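Local coordinates for conserved hypothetical protein (Sulfolobus solfataricus, PDB 2FNA) that binds ADP with magnesium through a P-loop ATPase domain of the AAA+ class and probably hydrolyses ATP, its cellular role being unknown, at residues A[34-39]-A[182-187]; A[141-146]-A[173-178]; A[240-245]-A[347-352]; A[246-251]-A[264-269]. All blocks are in the same frame, centred on the assembly; numbering follows the deposited sequence. Where two conformers were deposited one is given.

Contact 1. Residues A[34-39]-A[182-187]. With ADP (adenosine-5'-diphosphate), chain D.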
# COMPACT_ATOMS: atom_id res chain seq x y z
N LEU A 34 2.20 9.99 5.64
CA LEU A 34 2.15 9.15 4.44
C LEU A 34 3.23 8.07 4.53
O LEU A 34 4.39 8.34 4.87
CB LEU A 34 2.33 9.95 3.15
CG LEU A 34 1.28 10.99 2.80
CD1 LEU A 34 1.54 11.42 1.38
CD2 LEU A 34 -0.18 10.48 2.96
N VAL A 35 2.82 6.84 4.26
CA VAL A 35 3.76 5.73 4.16
C VAL A 35 3.75 5.30 2.70
O VAL A 35 2.74 4.81 2.19
CB VAL A 35 3.41 4.56 5.12
CG1 VAL A 35 4.44 3.43 4.99
CG2 VAL A 35 3.40 5.07 6.62
N LEU A 36 4.88 5.48 2.05
CA LEU A 36 5.03 5.16 0.64
C LEU A 36 5.97 3.97 0.39
O LEU A 36 6.73 3.56 1.26
CB LEU A 36 5.56 6.40 -0.12
CG LEU A 36 4.82 7.72 0.14
CD1 LEU A 36 5.52 8.89 -0.52
CD2 LEU A 36 3.39 7.65 -0.34
N GLY A 37 5.90 3.44 -0.83
CA GLY A 37 6.70 2.29 -1.21
C GLY A 37 5.92 1.38 -2.13
O GLY A 37 4.70 1.31 -2.04
N LEU A 38 6.62 0.71 -3.05
CA LEU A 38 5.98 -0.28 -3.90
C LEU A 38 5.37 -1.37 -3.06
O LEU A 38 5.75 -1.58 -1.89
CB LEU A 38 7.00 -0.90 -4.85
CG LEU A 38 7.64 0.06 -5.85
CD1 LEU A 38 8.97 -0.55 -6.46
CD2 LEU A 38 6.70 0.43 -6.95
N ARG A 39 4.45 -2.10 -3.65
CA ARG A 39 3.98 -3.29 -3.03
C ARG A 39 5.12 -4.13 -2.50
O ARG A 39 6.18 -4.25 -3.11
CB ARG A 39 3.15 -4.14 -3.97
CG ARG A 39 1.75 -3.74 -4.05
CD ARG A 39 0.96 -4.72 -4.89
NE ARG A 39 0.10 -3.98 -5.77
CZ ARG A 39 -1.00 -3.34 -5.40
NH1 ARG A 39 -1.41 -3.37 -4.13
NH2 ARG A 39 -1.70 -2.68 -6.31
N LEU A 182 -1.27 7.76 -7.50
CA LEU A 182 -2.70 7.68 -7.27
C LEU A 182 -3.06 8.18 -5.88
O LEU A 182 -4.08 8.82 -5.71
CB LEU A 182 -3.25 6.25 -7.51
CG LEU A 182 -4.78 6.14 -7.54
CD1 LEU A 182 -5.35 6.86 -8.77
CD2 LEU A 182 -5.27 4.68 -7.52
N LEU A 183 -2.19 7.89 -4.90
CA LEU A 183 -2.36 8.42 -3.52
C LEU A 183 -2.33 9.95 -3.47
O LEU A 183 -3.20 10.59 -2.87
CB LEU A 183 -1.30 7.87 -2.59
CG LEU A 183 -1.39 8.35 -1.11
CD1 LEU A 183 -2.78 8.07 -0.52
CD2 LEU A 183 -0.33 7.73 -0.21
N TYR A 184 -1.33 10.55 -4.12
CA TYR A 184 -1.29 12.02 -4.22
C TYR A 184 -2.51 12.61 -4.95
O TYR A 184 -3.06 13.63 -4.52
CB TYR A 184 0.05 12.48 -4.83
CG TYR A 184 1.20 12.46 -3.83
CD1 TYR A 184 1.91 11.29 -3.55
CD2 TYR A 184 1.57 13.61 -3.15
CE1 TYR A 184 2.96 11.28 -2.62
CE2 TYR A 184 2.61 13.61 -2.23
CZ TYR A 184 3.29 12.44 -1.97
OH TYR A 184 4.35 12.48 -1.08
N ASP A 185 -2.93 11.98 -6.05
CA ASP A 185 -4.12 12.37 -6.78
C ASP A 185 -5.35 12.28 -5.88
O ASP A 185 -6.20 13.17 -5.89
CB ASP A 185 -4.35 11.45 -7.98
CG ASP A 185 -3.37 11.69 -9.07
OD1 ASP A 185 -2.52 12.57 -8.88
OD2 ASP A 185 -3.43 10.99 -10.10
N TYR A 186 -5.44 11.21 -5.11
CA TYR A 186 -6.57 11.05 -4.17
C TYR A 186 -6.73 12.24 -3.18
O TYR A 186 -7.84 12.71 -2.92
CB TYR A 186 -6.47 9.74 -3.39
CG TYR A 186 -7.51 9.71 -2.30
CD1 TYR A 186 -8.86 9.62 -2.61
CD2 TYR A 186 -7.16 9.92 -0.99
CE1 TYR A 186 -9.84 9.66 -1.62
CE2 TYR A 186 -8.11 9.95 -0.01
CZ TYR A 186 -9.46 9.84 -0.33
OH TYR A 186 -10.40 9.86 0.69
N LEU A 187 -5.61 12.71 -2.67
CA LEU A 187 -5.52 13.77 -1.68
C LEU A 187 -5.53 15.17 -2.35
O LEU A 187 -5.57 16.19 -1.65
CB LEU A 187 -4.24 13.57 -0.83
CG LEU A 187 -4.12 12.30 0.04
CD1 LEU A 187 -2.71 12.08 0.57
CD2 LEU A 187 -5.10 12.31 1.21
PB ADP D . 3.48 -3.76 1.85
O1B ADP D . 4.45 -2.65 1.58
O2B ADP D . 3.02 -4.43 0.57
O3B ADP D . 2.39 -3.46 2.83
PA ADP D . 4.16 -5.87 3.80
O1A ADP D . 4.28 -5.23 5.14
O2A ADP D . 2.85 -6.52 3.61
O3A ADP D . 4.47 -4.91 2.52
O5' ADP D . 5.42 -6.82 3.65
C5' ADP D . 5.56 -7.76 2.57
C4' ADP D . 6.23 -9.04 3.07
O4' ADP D . 7.62 -8.85 3.30
C3' ADP D . 5.70 -9.55 4.37
O3' ADP D . 5.90 -10.98 4.38
C2' ADP D . 6.61 -8.95 5.41
O2' ADP D . 6.69 -9.73 6.60
C1' ADP D . 7.92 -8.98 4.67
N9 ADP D . 8.84 -7.89 4.98
C8 ADP D . 8.92 -6.71 4.32
N7 ADP D . 9.92 -5.98 4.81
C5 ADP D . 10.49 -6.68 5.82
C6 ADP D . 11.60 -6.50 6.77
N6 ADP D . 12.33 -5.36 6.77
N1 ADP D . 11.88 -7.51 7.65
C2 ADP D . 11.19 -8.66 7.67
N3 ADP D . 10.17 -8.90 6.82
C4 ADP D . 9.79 -7.96 5.91
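Leu-34 opens the contact with both of its methyl branches at work. CD2 meets CD1 of Leu-187 tip to tip at 3.8 Å and lies beside CD2 of Leu-183 as those two side chains run past each other in opposite senses. Leu-34 CD1 lies 3.9 Å from Tyr-184 OH. Val-35 faces the other side of the sheet, where it packs on Ile-46 and Ile-47 of helix 43-54. Leu-36 returns to the helix side. Its CD2 sits 3.7 Å from Leu-183 CD2, and its CD1 comes in at the rim of the Tyr-184 ring, close to the ring plane and 3.8 Å from OH. In Leu-183 CG stands anti to the backbone N (chi1 -179°), which carries the side chain toward the strand, where its CD2 borders the CD2 methyls of both leucines. Gly-37, Leu-38 and Arg-39 lead into a probable Walker A loop. Leu-38 and Arg-39 belong to the ADP pocket, and the carbonyl O of Gly-37 accepts from Lys-43 NZ. Strand 32-37 and helix 180-186 run roughly antiparallel, their segment axes 11.2 Å apart at an angle of 152°. No hydrogen bond spans the two segments; what joins them is apolar side-chain packing, with the Tyr-184 hydroxyl touching only methyl groups across the contact.

Contact 2. Residues A[141-146]-A[173-178]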
# COMPACT_ATOMS: atom_id res chain seq x y z
N ILE A 141 -5.64 6.88 13.09
CA ILE A 141 -6.55 6.41 12.07
C ILE A 141 -5.68 5.95 10.91
O ILE A 141 -4.99 6.76 10.28
CB ILE A 141 -7.50 7.49 11.56
CG1 ILE A 141 -8.18 8.23 12.70
CG2 ILE A 141 -8.52 6.85 10.62
CD1 ILE A 141 -9.33 7.53 13.33
N VAL A 142 -5.72 4.64 10.67
CA VAL A 142 -4.93 4.04 9.63
C VAL A 142 -5.80 3.77 8.44
O VAL A 142 -6.83 3.07 8.55
CB VAL A 142 -4.28 2.71 10.10
CG1 VAL A 142 -3.44 2.10 9.03
CG2 VAL A 142 -3.45 2.94 11.35
N LEU A 143 -5.35 4.30 7.31
CA LEU A 143 -5.94 4.03 6.02
C LEU A 143 -4.88 3.34 5.22
O LEU A 143 -4.07 3.99 4.57
CB LEU A 143 -6.37 5.33 5.35
CG LEU A 143 -7.33 6.23 6.15
CD1 LEU A 143 -7.65 7.46 5.38
CD2 LEU A 143 -8.59 5.51 6.51
N ASP A 144 -4.86 2.02 5.31
CA ASP A 144 -3.82 1.24 4.68
C ASP A 144 -4.26 0.93 3.25
O ASP A 144 -5.21 0.19 3.01
CB ASP A 144 -3.56 -0.02 5.50
CG ASP A 144 -2.26 -0.75 5.12
OD1 ASP A 144 -1.51 -0.30 4.23
OD2 ASP A 144 -2.00 -1.83 5.74
N GLU A 145 -3.52 1.52 2.32
CA GLU A 145 -3.86 1.61 0.88
C GLU A 145 -4.99 2.62 0.63
O GLU A 145 -5.99 2.31 -0.01
CB GLU A 145 -4.14 0.23 0.26
CG GLU A 145 -2.92 -0.75 0.31
CD GLU A 145 -1.75 -0.34 -0.55
OE1 GLU A 145 -1.91 0.42 -1.54
OE2 GLU A 145 -0.62 -0.78 -0.24
N ALA A 146 -4.79 3.83 1.12
CA ALA A 146 -5.79 4.88 1.10
C ALA A 146 -6.23 5.29 -0.29
O ALA A 146 -7.37 5.71 -0.45
CB ALA A 146 -5.27 6.12 1.87
N PHE A 173 -3.48 10.65 11.47
CA PHE A 173 -3.71 9.71 10.39
C PHE A 173 -2.42 9.11 9.91
O PHE A 173 -1.37 9.79 9.79
CB PHE A 173 -4.32 10.41 9.17
CG PHE A 173 -5.71 10.90 9.39
CD1 PHE A 173 -6.80 10.08 9.09
CD2 PHE A 173 -5.94 12.18 9.86
CE1 PHE A 173 -8.09 10.52 9.31
CE2 PHE A 173 -7.24 12.64 10.05
CZ PHE A 173 -8.30 11.80 9.77
N ILE A 174 -2.50 7.83 9.56
CA ILE A 174 -1.44 7.19 8.83
C ILE A 174 -2.05 6.64 7.55
O ILE A 174 -2.95 5.80 7.59
CB ILE A 174 -0.74 6.06 9.65
CG1 ILE A 174 -0.08 6.63 10.90
CG2 ILE A 174 0.31 5.33 8.81
CD1 ILE A 174 0.36 5.56 11.87
N MSE A 175 -1.55 7.13 6.41
CA MSE A 175 -2.09 6.71 5.11
C MSE A 175 -0.98 6.13 4.28
O MSE A 175 0.01 6.82 3.98
CB MSE A 175 -2.70 7.91 4.36
CG MSE A 175 -3.66 8.72 5.22
SE MSE A 175 -4.67 10.11 4.31
CE MSE A 175 -5.59 10.68 5.84
N SER A 176 -1.16 4.90 3.84
CA SER A 176 -0.15 4.24 3.04
C SER A 176 -0.63 4.09 1.61
O SER A 176 -1.83 4.08 1.36
CB SER A 176 0.17 2.86 3.61
OG SER A 176 -0.90 1.97 3.38
N GLY A 177 0.30 3.99 0.68
CA GLY A 177 -0.08 3.65 -0.68
C GLY A 177 1.00 3.02 -1.50
O GLY A 177 2.11 3.56 -1.60
N SER A 178 0.66 1.91 -2.13
CA SER A 178 1.59 1.23 -3.02
C SER A 178 1.66 1.88 -4.39
O SER A 178 2.54 1.55 -5.15
CB SER A 178 1.19 -0.25 -3.19
OG SER A 178 1.38 -0.94 -1.95
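Ser-176 OG is gripped by two groups of segment 141-146: it donates to Asp-144 OD1 in a very short bond of 2.5 Å and accepts from the backbone N of Glu-145 at 2.9 Å. With chi1 at 72°, OG stands between its own backbone N and carbonyl carbon, which brings it up to the end of the neighbouring strand. The other carboxylate oxygen of Asp-144, OD2, is held by Tyr-60 and Ser-44, the latter in the probable Walker A motif. Glu-145 folds back at chi2 (-67°) and presents both oxygens to Ser-178. Glu-145 OE1, which also holds Gln-147 NE2, accepts from Ser-178 N at 3.0 Å and Glu-145 OE2 from Ser-178 OG at 2.6 Å, each on its syn side and moderately out of the carboxylate plane. With an alanine here both oxygens are gone, and the Ser-178 amide is likely to lack its acceptor while the hydroxyl, also bonded to Lys-43, becomes freer to turn. Ala-146 N donates to Ser-176 O at 3.0 Å. Upstream the backbones zip in parallel register, Ile-174 bonding Ile-141 O through N and Leu-143 N through O, and Ser-176 N reaching Leu-143 O. On one face Ile-141 CB abuts Phe-173 CD1 at 3.6 Å, while Leu-143 CD1 lies alongside the selenomethionine Met-175, 3.9 Å from its CE. Helix 158-167 connects the strands in a beta-alpha-beta crossover and lies over this face. Hydrophobic residues followed by Asp-144 and Glu-145 at a strand end, with the Asp-144 side chain about 4 Å from magnesium, fit a Walker B motif.

Contact 3. Residues A[240-245]-A[347-352]. With ADP (adenosine-5'-diphosphate), chain D.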
# COMPACT_ATOMS: atom_id res chain seq x y z
N GLY A 240 15.88 -10.23 -6.81
CA GLY A 240 15.92 -8.77 -6.69
C GLY A 240 15.71 -8.32 -5.26
O GLY A 240 15.81 -9.12 -4.32
N GLY A 241 15.44 -7.02 -5.10
CA GLY A 241 15.43 -6.38 -3.79
C GLY A 241 14.10 -6.23 -3.07
O GLY A 241 14.06 -5.76 -1.93
N ILE A 242 13.00 -6.60 -3.69
CA ILE A 242 11.70 -6.43 -3.02
C ILE A 242 11.64 -7.29 -1.76
O ILE A 242 11.79 -8.51 -1.84
CB ILE A 242 10.52 -6.72 -3.97
CG1 ILE A 242 10.44 -5.60 -5.03
CG2 ILE A 242 9.19 -6.91 -3.22
CD1 ILE A 242 10.07 -4.23 -4.51
N PRO A 243 11.47 -6.66 -0.57
CA PRO A 243 11.52 -7.46 0.66
C PRO A 243 10.58 -8.66 0.71
O PRO A 243 10.97 -9.72 1.22
CB PRO A 243 11.18 -6.44 1.77
CG PRO A 243 11.67 -5.15 1.23
CD PRO A 243 11.34 -5.22 -0.28
N GLY A 244 9.36 -8.47 0.24
CA GLY A 244 8.35 -9.52 0.24
C GLY A 244 8.77 -10.75 -0.52
O GLY A 244 8.48 -11.88 -0.09
N TRP A 245 9.47 -10.58 -1.64
CA TRP A 245 9.89 -11.75 -2.41
C TRP A 245 11.08 -12.46 -1.73
O TRP A 245 11.19 -13.70 -1.74
CB TRP A 245 10.31 -11.38 -3.82
CG TRP A 245 9.30 -10.71 -4.69
CD1 TRP A 245 9.58 -9.72 -5.54
CD2 TRP A 245 7.90 -11.01 -4.86
NE1 TRP A 245 8.46 -9.35 -6.22
CE2 TRP A 245 7.41 -10.13 -5.82
CE3 TRP A 245 7.02 -11.94 -4.29
CZ2 TRP A 245 6.09 -10.13 -6.24
CZ3 TRP A 245 5.69 -11.94 -4.71
CH2 TRP A 245 5.24 -11.04 -5.67
N PRO A 347 9.96 -1.52 -15.81
CA PRO A 347 9.11 -2.09 -14.77
C PRO A 347 9.66 -1.66 -13.44
O PRO A 347 10.86 -1.50 -13.31
CB PRO A 347 9.26 -3.59 -14.99
CG PRO A 347 9.51 -3.69 -16.48
CD PRO A 347 10.47 -2.57 -16.70
N SER A 348 8.78 -1.44 -12.46
CA SER A 348 9.19 -0.84 -11.22
C SER A 348 10.02 -1.76 -10.31
O SER A 348 10.61 -1.31 -9.35
CB SER A 348 7.94 -0.31 -10.54
OG SER A 348 7.03 -1.38 -10.33
N GLU A 349 10.03 -3.06 -10.59
CA GLU A 349 10.96 -4.01 -9.95
C GLU A 349 11.17 -5.26 -10.85
O GLU A 349 10.38 -5.53 -11.74
CB GLU A 349 10.46 -4.38 -8.54
CG GLU A 349 9.17 -5.16 -8.46
CD GLU A 349 9.36 -6.68 -8.34
OE1 GLU A 349 10.52 -7.19 -8.25
OE2 GLU A 349 8.32 -7.36 -8.33
N PRO A 350 12.28 -5.99 -10.65
CA PRO A 350 12.71 -7.05 -11.55
C PRO A 350 11.71 -8.15 -11.82
O PRO A 350 11.66 -8.68 -12.92
CB PRO A 350 13.89 -7.65 -10.80
CG PRO A 350 14.39 -6.55 -9.98
CD PRO A 350 13.23 -5.80 -9.55
N LEU A 351 10.92 -8.54 -10.84
CA LEU A 351 9.99 -9.62 -11.11
C LEU A 351 8.75 -9.20 -11.92
O LEU A 351 8.06 -10.04 -12.51
CB LEU A 351 9.64 -10.32 -9.82
CG LEU A 351 10.79 -10.94 -9.07
CD1 LEU A 351 10.28 -12.03 -8.12
CD2 LEU A 351 11.89 -11.50 -10.01
N ILE A 352 8.48 -7.90 -11.99
CA ILE A 352 7.49 -7.41 -12.95
C ILE A 352 8.03 -7.54 -14.40
O ILE A 352 7.29 -7.88 -15.31
CB ILE A 352 7.09 -5.97 -12.68
CG1 ILE A 352 6.44 -5.85 -11.32
CG2 ILE A 352 6.11 -5.49 -13.75
CD1 ILE A 352 6.04 -4.47 -10.97
PB ADP D . 3.48 -3.76 1.85
O1B ADP D . 4.45 -2.65 1.58
O2B ADP D . 3.02 -4.43 0.57
O3B ADP D . 2.39 -3.46 2.83
PA ADP D . 4.16 -5.87 3.80
O1A ADP D . 4.28 -5.23 5.14
O2A ADP D . 2.85 -6.52 3.61
O3A ADP D . 4.47 -4.91 2.52
O5' ADP D . 5.42 -6.82 3.65
C5' ADP D . 5.56 -7.76 2.57
C4' ADP D . 6.23 -9.04 3.07
O4' ADP D . 7.62 -8.85 3.30
C3' ADP D . 5.70 -9.55 4.37
O3' ADP D . 5.90 -10.98 4.38
C2' ADP D . 6.61 -8.95 5.41
O2' ADP D . 6.69 -9.73 6.60
C1' ADP D . 7.92 -8.98 4.67
N9 ADP D . 8.84 -7.89 4.98
C8 ADP D . 8.92 -6.71 4.32
N7 ADP D . 9.92 -5.98 4.81
C5 ADP D . 10.49 -6.68 5.82
C6 ADP D . 11.60 -6.50 6.77
N6 ADP D . 12.33 -5.36 6.77
N1 ADP D . 11.88 -7.51 7.65
C2 ADP D . 11.19 -8.66 7.67
N3 ADP D . 10.17 -8.90 6.82
C4 ADP D . 9.79 -7.96 5.91
O HOH W 1 12.56 -7.83 -6.54
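The Trp-245 indole has Leu-351 over one face, and the Glu-349 carboxylate and a bound water in its plane at the edge. Leu-351 CD1 makes a CH-pi contact, 3.7 Å from the centroid of the five-membered ring and 17° off its normal, and is nearest to CD1 of the indole. At the rim, NE1 donates to Glu-349 OE2 at 2.9 Å in an almost straight bond (175°). The acceptor lies in the indole plane, although NE1 itself approaches from above the carboxylate plane. The other Glu-349 oxygen, OE1, caps its own helix by accepting from Leu-351 N at 2.9 Å, and also accepts from the water, which takes the N-H of Ile-242 at 3.1 Å. The bends at chi1 (66°) and chi2 fold the carboxylate back toward its own helix start. Ile-242 crosses the folded Glu-349 at about a right angle, its CG1 3.6 Å from OE1. Gly-240 CA faces Pro-350 CG, where a CB would collide with the proline ring. Both segments thus meet at helix starts, with Ile-242 and Glu-349 each at an N-cap position. Pro-243 and Gly-244 on the first turn of helix 243-256 line the ADP pocket, whereas helix 350-355, the last of the chain, follows strand 345-347. Helix 259-282 packs against both partners, placing Ala-270 and Ile-274 on Trp-245, and Leu-267 and Ala-270 on Leu-351.

Contact 4. Residues A[246-251]-A[264-269]. With ADP (adenosine-5'-diphosphate), chain D; EDO (1,2-ethanediol), chain G.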
# COMPACT_ATOMS: atom_id res chain seq x y z
N LEU A 246 11.98 -11.67 -1.15
CA LEU A 246 13.14 -12.22 -0.44
C LEU A 246 12.70 -13.00 0.80
O LEU A 246 13.29 -14.03 1.16
CB LEU A 246 14.08 -11.07 -0.03
CG LEU A 246 14.86 -10.49 -1.22
CD1 LEU A 246 15.60 -9.29 -0.80
CD2 LEU A 246 15.82 -11.50 -1.81
N THR A 247 11.66 -12.48 1.47
CA THR A 247 11.03 -13.13 2.62
C THR A 247 10.45 -14.50 2.27
O THR A 247 10.67 -15.45 3.00
CB THR A 247 9.90 -12.24 3.18
OG1 THR A 247 10.42 -10.97 3.55
CG2 THR A 247 9.20 -12.85 4.44
N TYR A 248 9.66 -14.57 1.20
CA TYR A 248 9.09 -15.81 0.71
C TYR A 248 10.20 -16.82 0.37
O TYR A 248 10.16 -17.91 0.84
CB TYR A 248 8.25 -15.55 -0.54
CG TYR A 248 7.38 -16.71 -0.97
CD1 TYR A 248 6.12 -16.89 -0.42
CD2 TYR A 248 7.81 -17.61 -1.95
CE1 TYR A 248 5.31 -17.97 -0.81
CE2 TYR A 248 7.00 -18.67 -2.34
CZ TYR A 248 5.75 -18.84 -1.77
OH TYR A 248 4.91 -19.93 -2.14
N PHE A 249 11.20 -16.40 -0.41
CA PHE A 249 12.37 -17.23 -0.69
C PHE A 249 12.98 -17.78 0.58
O PHE A 249 13.29 -18.94 0.66
CB PHE A 249 13.47 -16.45 -1.43
CG PHE A 249 14.78 -17.20 -1.45
CD1 PHE A 249 14.99 -18.22 -2.38
CD2 PHE A 249 15.77 -16.94 -0.52
CE1 PHE A 249 16.14 -18.95 -2.38
CE2 PHE A 249 16.94 -17.67 -0.53
CZ PHE A 249 17.11 -18.69 -1.46
N GLY A 250 13.20 -16.92 1.57
CA GLY A 250 13.83 -17.34 2.80
C GLY A 250 12.97 -18.39 3.48
O GLY A 250 13.48 -19.38 3.97
N PHE A 251 11.66 -18.19 3.46
CA PHE A 251 10.76 -19.14 4.07
C PHE A 251 10.85 -20.49 3.35
O PHE A 251 11.01 -21.53 3.99
CB PHE A 251 9.31 -18.62 4.08
CG PHE A 251 8.35 -19.57 4.76
CD1 PHE A 251 7.92 -20.71 4.11
CD2 PHE A 251 7.94 -19.36 6.06
CE1 PHE A 251 7.08 -21.65 4.74
CE2 PHE A 251 7.11 -20.27 6.69
CZ PHE A 251 6.67 -21.41 6.02
N ASN A 264 12.86 -21.11 -7.82
CA ASN A 264 11.84 -21.33 -8.83
C ASN A 264 10.45 -21.18 -8.22
O ASN A 264 9.57 -20.59 -8.83
CB ASN A 264 12.00 -22.71 -9.49
CG ASN A 264 13.19 -22.76 -10.45
OD1 ASN A 264 13.50 -21.78 -11.13
ND2 ASN A 264 13.84 -23.91 -10.51
N GLN A 265 10.26 -21.70 -7.02
CA GLN A 265 8.97 -21.53 -6.35
C GLN A 265 8.64 -20.06 -6.08
O GLN A 265 7.47 -19.62 -6.22
CB GLN A 265 8.93 -22.34 -5.05
CG GLN A 265 7.61 -22.20 -4.32
CD GLN A 265 7.30 -23.39 -3.43
OE1 GLN A 265 7.89 -24.46 -3.58
NE2 GLN A 265 6.36 -23.21 -2.51
N THR A 266 9.65 -19.28 -5.73
CA THR A 266 9.46 -17.83 -5.47
C THR A 266 9.10 -17.10 -6.75
O THR A 266 8.14 -16.31 -6.79
CB THR A 266 10.71 -17.18 -4.88
OG1 THR A 266 11.06 -17.80 -3.64
CG2 THR A 266 10.46 -15.70 -4.63
N LEU A 267 9.89 -17.34 -7.78
CA LEU A 267 9.57 -16.84 -9.12
C LEU A 267 8.18 -17.19 -9.59
O LEU A 267 7.46 -16.32 -10.08
CB LEU A 267 10.60 -17.32 -10.11
CG LEU A 267 12.01 -16.78 -9.84
CD1 LEU A 267 12.95 -17.27 -10.93
CD2 LEU A 267 12.04 -15.27 -9.78
N GLU A 268 7.75 -18.44 -9.42
CA GLU A 268 6.42 -18.82 -9.92
C GLU A 268 5.30 -18.18 -9.10
O GLU A 268 4.28 -17.75 -9.66
CB GLU A 268 6.24 -20.35 -10.00
CG GLU A 268 7.29 -21.08 -10.85
CD GLU A 268 7.45 -20.53 -12.29
OE1 GLU A 268 6.42 -20.21 -12.95
OE2 GLU A 268 8.62 -20.43 -12.75
N TYR A 269 5.49 -18.09 -7.78
CA TYR A 269 4.56 -17.41 -6.89
C TYR A 269 4.48 -15.91 -7.21
O TYR A 269 3.37 -15.35 -7.31
CB TYR A 269 4.92 -17.64 -5.40
CG TYR A 269 4.23 -16.68 -4.43
CD1 TYR A 269 2.86 -16.75 -4.18
CD2 TYR A 269 4.96 -15.72 -3.74
CE1 TYR A 269 2.24 -15.86 -3.31
CE2 TYR A 269 4.36 -14.85 -2.85
CZ TYR A 269 2.99 -14.93 -2.64
OH TYR A 269 2.39 -14.05 -1.76
PB ADP D . 3.48 -3.76 1.85
O1B ADP D . 4.45 -2.65 1.58
O2B ADP D . 3.02 -4.43 0.57
O3B ADP D . 2.39 -3.46 2.83
PA ADP D . 4.16 -5.87 3.80
O1A ADP D . 4.28 -5.23 5.14
O2A ADP D . 2.85 -6.52 3.61
O3A ADP D . 4.47 -4.91 2.52
O5' ADP D . 5.42 -6.82 3.65
C5' ADP D . 5.56 -7.76 2.57
C4' ADP D . 6.23 -9.04 3.07
O4' ADP D . 7.62 -8.85 3.30
C3' ADP D . 5.70 -9.55 4.37
O3' ADP D . 5.90 -10.98 4.38
C2' ADP D . 6.61 -8.95 5.41
O2' ADP D . 6.69 -9.73 6.60
C1' ADP D . 7.92 -8.98 4.67
N9 ADP D . 8.84 -7.89 4.98
C8 ADP D . 8.92 -6.71 4.32
N7 ADP D . 9.92 -5.98 4.81
C5 ADP D . 10.49 -6.68 5.82
C6 ADP D . 11.60 -6.50 6.77
N6 ADP D . 12.33 -5.36 6.77
N1 ADP D . 11.88 -7.51 7.65
C2 ADP D . 11.19 -8.66 7.67
N3 ADP D . 10.17 -8.90 6.82
C4 ADP D . 9.79 -7.96 5.91
C1 EDO G . 4.97 -11.18 -0.05
O1 EDO G . 3.78 -11.03 -0.85
C2 EDO G . 5.21 -12.66 0.29
O2 EDO G . 5.44 -12.81 1.69
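Aromatic stacking between Tyr-248 and Tyr-269 dominates. The rings form an offset stack with centroids 4.2 Å apart and planes inclined by only 15°. CD2 of Tyr-269 stands over the middle of the Tyr-248 ring, while Tyr-248 CE1 lies over the other ring nearer its rim. Tyr-248 CG is anti to the backbone N (chi1 -168°), which carries the phenol across to the second helix, and the long axes of the two side chains run at a slant to each other. The apolar approach is close, with Tyr-248 CD1 3.6 Å from Tyr-269 CE2. Were Tyr-248 replaced by a leucine, the Tyr-269 ring would probably lose its stacking partner and a gap would open beside it.

Helices 243-256 and 259-282 are consecutive and form a helical hairpin, with segment axes 9.2 Å apart and crossing at 140°. The backbones come nearest at Phe-249 and Thr-266, their CA atoms 5.6 Å apart, consistent with the small side chain of Thr-266 at this point.

Polar atoms serve here mainly as packing surface. Thr-266 OG1 touches Phe-249 CA at 3.3 Å and lies at the edge of the Tyr-248 ring, 3.7 Å from CD2, but its hydrogen bond is to Ala-262 O within its own helix. Gln-265 crosses the phenol end of Tyr-248 at about a right angle.

Bound molecules sit alongside. Tyr-269 OH has a weak hydrogen bond to O1 of an ethanediol, probably from the crystallisation liquor, and Thr-247, of the ADP pocket, places OG1 3.4 Å from ADP C1'.

How the contacts relate
Contacts 1 and 2 lie in the parallel sheet of the ATPase core, their centres 8 Å apart and joined where Val-35 probably hydrogen-bonds Met-175 and Gly-177 on the neighbouring strand. Along the chain contact 2 is nested inside the loop closed by contact 1. Contacts 3 and 4 follow in the helical part, their centres 11 Å apart and sharing helix 243-256, with contact 4 nested inside contact 3. Contact 1 touches contact 3 through Leu-38 and Ser-348; contacts 1, 3 and 4 border ADP, while Ser-178 of contact 2 lies about 5 Å from it. The ADP thus lies where the sheet's probable P-loop meets helix 243-256, which also packs on the C-terminal helix.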